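Local coordinates for hypothetical protein VC1899 (Vibrio cholerae, PDB 1XMX) that is of unknown function but carries a Card1-like endonuclease domain of the PD-(D/E)XK clan and may bind nucleic acid, at residues Glu252-Lys263 / Gln273-Val281. Residues are numbered along the deposited sequence; the frame is centred on the assembly and turned at random.
Sequences EWLETLVHSTVK and QDRSLNVQV
The His259 ring has Leu277 CB over the centre of one face, a CH-pi contact with CB 4.0 Å from the ring centroid and 7° off the normal. The Arg275 guanidinium has Lys263 CG over one face, 3.6 Å from Arg275 CZ, and His259 CE1 at its edge. Ring and guanidinium planes stand 54° apart. This is alpha/beta packing in the Card1-like endonuclease domain of the PD-(D/E)XK clan. Helix segment 252-263 runs nearly antiparallel to strand segment 273-276, their axes 9.0 Å apart at closest approach. The chain then turns a corner at Leu277 and Asn278.

His259 CG lies anti to the backbone N (chi1 178°), which carries the ring out to the strand. The contact buries His259 ND1 without a polar partner in the model. The Arg275 chain is extended from CG to NE, and NE donates a hydrogen bond to Gln266 OE1, further along the same helix as His259. The aliphatic part of Lys263 passes over the guanidinium, while Lys263 NZ stays 4.8 Å from Arg275 NH2. Glu255 and Asn278 cross at about a right angle near Asp295 of strand 288-300. Leu277 CD1 lies against the helix, 3.5 Å from the backbone Glu255 O and 3.9 Å from the side-chain His259 CB.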
loop_
_atom_site.group_PDB
_atom_site.type_symbol
_atom_site.label_atom_id
_atom_site.label_comp_id
_atom_site.label_asym_id
_atom_site.label_seq_id
_atom_site.Cartn_x
_atom_site.Cartn_y
_atom_site.Cartn_z
ATOM N N GLU A 252 -3.774 14.066 -13.799
ATOM C CA GLU A 252 -2.990 13.767 -12.585
ATOM C C GLU A 252 -3.331 14.669 -11.422
ATOM O O GLU A 252 -2.830 14.446 -10.338
ATOM C CB GLU A 252 -1.504 13.886 -12.858
ATOM C CG GLU A 252 -1.041 13.069 -14.044
ATOM C CD GLU A 252 0.372 12.585 -13.828
ATOM O OE1 GLU A 252 0.936 12.970 -12.769
ATOM O OE2 GLU A 252 0.906 11.839 -14.707
ATOM N N TRP A 253 -4.170 15.697 -11.646
ATOM C CA TRP A 253 -4.637 16.545 -10.551
ATOM C C TRP A 253 -5.299 15.762 -9.382
ATOM O O TRP A 253 -5.198 16.152 -8.216
ATOM C CB TRP A 253 -5.597 17.632 -11.067
ATOM C CG TRP A 253 -6.910 17.129 -11.525
ATOM C CD1 TRP A 253 -7.229 16.758 -12.785
ATOM C CD2 TRP A 253 -8.103 16.924 -10.728
ATOM N NE1 TRP A 253 -8.528 16.342 -12.838
ATOM C CE2 TRP A 253 -9.090 16.424 -11.596
ATOM C CE3 TRP A 253 -8.431 17.142 -9.381
ATOM C CZ2 TRP A 253 -10.377 16.154 -11.180
ATOM C CZ3 TRP A 253 -9.714 16.839 -8.953
ATOM C CH2 TRP A 253 -10.669 16.361 -9.841
ATOM N N LEU A 254 -6.013 14.686 -9.702
ATOM C CA LEU A 254 -6.843 14.004 -8.711
ATOM C C LEU A 254 -5.976 13.133 -7.817
ATOM O O LEU A 254 -6.214 13.024 -6.620
ATOM C CB LEU A 254 -7.896 13.153 -9.406
ATOM C CG LEU A 254 -8.752 12.351 -8.429
ATOM C CD1 LEU A 254 -9.562 13.222 -7.423
ATOM C CD2 LEU A 254 -9.686 11.469 -9.236
ATOM N N GLU A 255 -4.963 12.510 -8.387
ATOM C CA GLU A 255 -4.052 11.662 -7.577
ATOM C C GLU A 255 -3.121 12.572 -6.745
ATOM O O GLU A 255 -2.717 12.217 -5.663
ATOM C CB GLU A 255 -3.256 10.703 -8.455
ATOM C CG GLU A 255 -2.457 11.415 -9.585
ATOM C CD GLU A 255 -1.804 10.443 -10.556
ATOM O OE1 GLU A 255 -2.198 9.259 -10.624
ATOM O OE2 GLU A 255 -0.901 10.842 -11.289
ATOM N N THR A 256 -2.712 13.691 -7.315
ATOM C CA THR A 256 -1.952 14.692 -6.596
ATOM C C THR A 256 -2.693 15.240 -5.378
ATOM O O THR A 256 -2.088 15.398 -4.320
ATOM C CB THR A 256 -1.634 15.883 -7.535
ATOM O OG1 THR A 256 -0.859 15.409 -8.640
ATOM C CG2 THR A 256 -0.795 16.919 -6.801
ATOM N N LEU A 257 -3.980 15.572 -5.557
ATOM C CA LEU A 257 -4.894 15.991 -4.488
ATOM C C LEU A 257 -5.048 14.877 -3.418
ATOM O O LEU A 257 -4.971 15.129 -2.204
ATOM C CB LEU A 257 -6.275 16.341 -5.073
ATOM C CG LEU A 257 -7.368 16.580 -4.014
ATOM C CD1 LEU A 257 -7.171 17.865 -3.210
ATOM C CD2 LEU A 257 -8.724 16.532 -4.705
ATOM N N VAL A 258 -5.260 13.640 -3.868
ATOM C CA VAL A 258 -5.400 12.559 -2.921
ATOM C C VAL A 258 -4.090 12.361 -2.142
ATOM O O VAL A 258 -4.105 12.191 -0.930
ATOM C CB VAL A 258 -5.784 11.233 -3.569
ATOM C CG1 VAL A 258 -5.694 10.087 -2.487
ATOM C CG2 VAL A 258 -7.195 11.347 -4.231
ATOM N N HIS A 259 -2.962 12.384 -2.821
ATOM C CA HIS A 259 -1.708 12.272 -2.117
ATOM C C HIS A 259 -1.516 13.407 -1.095
ATOM O O HIS A 259 -1.094 13.181 0.037
ATOM C CB HIS A 259 -0.576 12.221 -3.115
ATOM C CG HIS A 259 0.778 12.150 -2.495
ATOM N ND1 HIS A 259 1.242 11.024 -1.831
ATOM C CD2 HIS A 259 1.778 13.064 -2.447
ATOM C CE1 HIS A 259 2.479 11.242 -1.424
ATOM N NE2 HIS A 259 2.826 12.470 -1.784
ATOM N N SER A 260 -1.808 14.621 -1.521
ATOM C CA SER A 260 -1.685 15.788 -0.667
ATOM C C SER A 260 -2.621 15.726 0.553
ATOM O O SER A 260 -2.278 16.222 1.605
ATOM C CB SER A 260 -1.979 17.031 -1.489
ATOM O OG SER A 260 -0.865 17.330 -2.326
ATOM N N THR A 261 -3.825 15.200 0.365
ATOM C CA THR A 261 -4.795 14.993 1.439
ATOM C C THR A 261 -4.378 13.899 2.452
ATOM O O THR A 261 -4.539 14.071 3.658
ATOM C CB THR A 261 -6.163 14.651 0.810
ATOM O OG1 THR A 261 -6.499 15.732 -0.054
ATOM C CG2 THR A 261 -7.257 14.447 1.843
ATOM N N VAL A 262 -3.829 12.796 1.954
ATOM C CA VAL A 262 -3.301 11.771 2.792
ATOM C C VAL A 262 -2.211 12.345 3.672
ATOM O O VAL A 262 -2.135 12.023 4.874
ATOM C CB VAL A 262 -2.740 10.561 1.977
ATOM C CG1 VAL A 262 -1.981 9.583 2.946
ATOM C CG2 VAL A 262 -3.858 9.807 1.260
ATOM N N LYS A 263 -1.355 13.171 3.084
ATOM C CA LYS A 263 -0.257 13.818 3.820
ATOM C C LYS A 263 -0.776 14.738 4.952
ATOM O O LYS A 263 -0.218 14.738 6.049
ATOM C CB LYS A 263 0.657 14.584 2.868
ATOM C CG LYS A 263 1.711 15.373 3.584
ATOM C CD LYS A 263 2.476 16.270 2.631
ATOM C CE LYS A 263 3.559 17.060 3.379
ATOM N NZ LYS A 263 4.323 17.890 2.405
ATOM N N GLN A 273 1.893 5.332 8.136
ATOM C CA GLN A 273 3.278 5.277 8.499
ATOM C C GLN A 273 4.128 5.501 7.237
ATOM O O GLN A 273 5.315 5.740 7.332
ATOM C CB GLN A 273 3.502 3.923 9.172
ATOM C CG GLN A 273 3.453 2.748 8.182
ATOM C CD GLN A 273 3.020 1.492 8.846
ATOM O OE1 GLN A 273 1.881 1.390 9.278
ATOM N NE2 GLN A 273 3.921 0.545 8.970
ATOM N N ASP A 274 3.503 5.448 6.060
ATOM C CA ASP A 274 4.190 5.645 4.778
ATOM C C ASP A 274 3.206 6.051 3.648
ATOM O O ASP A 274 2.062 5.665 3.668
ATOM C CB ASP A 274 5.022 4.417 4.356
ATOM C CG ASP A 274 6.102 4.787 3.315
ATOM O OD1 ASP A 274 6.416 5.990 3.186
ATOM O OD2 ASP A 274 6.654 3.925 2.626
ATOM N N ARG A 275 3.659 6.803 2.654
ATOM C CA ARG A 275 2.770 7.210 1.562
ATOM C C ARG A 275 3.600 7.545 0.385
ATOM O O ARG A 275 4.718 8.035 0.551
ATOM C CB ARG A 275 1.930 8.444 1.898
ATOM C CG ARG A 275 2.780 9.564 2.391
ATOM C CD ARG A 275 2.003 10.908 2.625
ATOM N NE ARG A 275 2.958 11.757 3.325
ATOM C CZ ARG A 275 3.829 12.552 2.716
ATOM N NH1 ARG A 275 3.774 12.706 1.403
ATOM N NH2 ARG A 275 4.713 13.240 3.426
ATOM N N SER A 276 3.029 7.356 -0.808
ATOM C CA SER A 276 3.757 7.624 -2.029
ATOM C C SER A 276 2.818 7.930 -3.173
ATOM O O SER A 276 1.680 7.512 -3.143
ATOM C CB SER A 276 4.610 6.417 -2.379
ATOM O OG SER A 276 5.822 6.885 -2.937
ATOM N N LEU A 277 3.330 8.615 -4.194
ATOM C CA LEU A 277 2.604 9.031 -5.380
ATOM C C LEU A 277 3.145 8.300 -6.585
ATOM O O LEU A 277 4.326 8.318 -6.840
ATOM C CB LEU A 277 2.750 10.568 -5.583
ATOM C CG LEU A 277 1.969 11.270 -6.706
ATOM C CD1 LEU A 277 0.423 10.953 -6.646
ATOM C CD2 LEU A 277 2.195 12.807 -6.695
ATOM N N ASN A 278 2.275 7.616 -7.302
ATOM C CA ASN A 278 2.617 6.966 -8.565
ATOM C C ASN A 278 3.791 5.988 -8.471
ATOM O O ASN A 278 4.759 6.091 -9.232
ATOM C CB ASN A 278 2.848 8.002 -9.676
ATOM C CG ASN A 278 1.536 8.578 -10.207
ATOM O OD1 ASN A 278 0.626 7.821 -10.562
ATOM N ND2 ASN A 278 1.432 9.912 -10.271
ATOM N N VAL A 279 3.690 5.044 -7.541
ATOM C CA VAL A 279 4.703 4.035 -7.381
ATOM C C VAL A 279 4.698 3.137 -8.627
ATOM O O VAL A 279 3.639 2.625 -9.016
ATOM C CB VAL A 279 4.407 3.200 -6.121
ATOM C CG1 VAL A 279 5.574 2.275 -5.839
ATOM C CG2 VAL A 279 4.156 4.126 -4.918
ATOM N N GLN A 280 5.850 3.001 -9.287
ATOM C CA GLN A 280 6.028 1.969 -10.330
ATOM C C GLN A 280 6.391 0.612 -9.698
ATOM O O GLN A 280 7.313 0.542 -8.932
ATOM C CB GLN A 280 7.109 2.384 -11.324
ATOM C CG GLN A 280 6.963 3.823 -11.818
ATOM C CD GLN A 280 5.660 4.014 -12.585
ATOM O OE1 GLN A 280 4.843 4.905 -12.288
ATOM N NE2 GLN A 280 5.444 3.159 -13.560
ATOM N N VAL A 281 5.679 -0.462 -10.057
ATOM C CA VAL A 281 5.822 -1.767 -9.403
ATOM C C VAL A 281 6.167 -2.781 -10.491
ATOM O O VAL A 281 5.467 -2.867 -11.518
ATOM C CB VAL A 281 4.497 -2.264 -8.749
ATOM C CG1 VAL A 281 4.709 -3.612 -7.974
ATOM C CG2 VAL A 281 3.866 -1.210 -7.891
#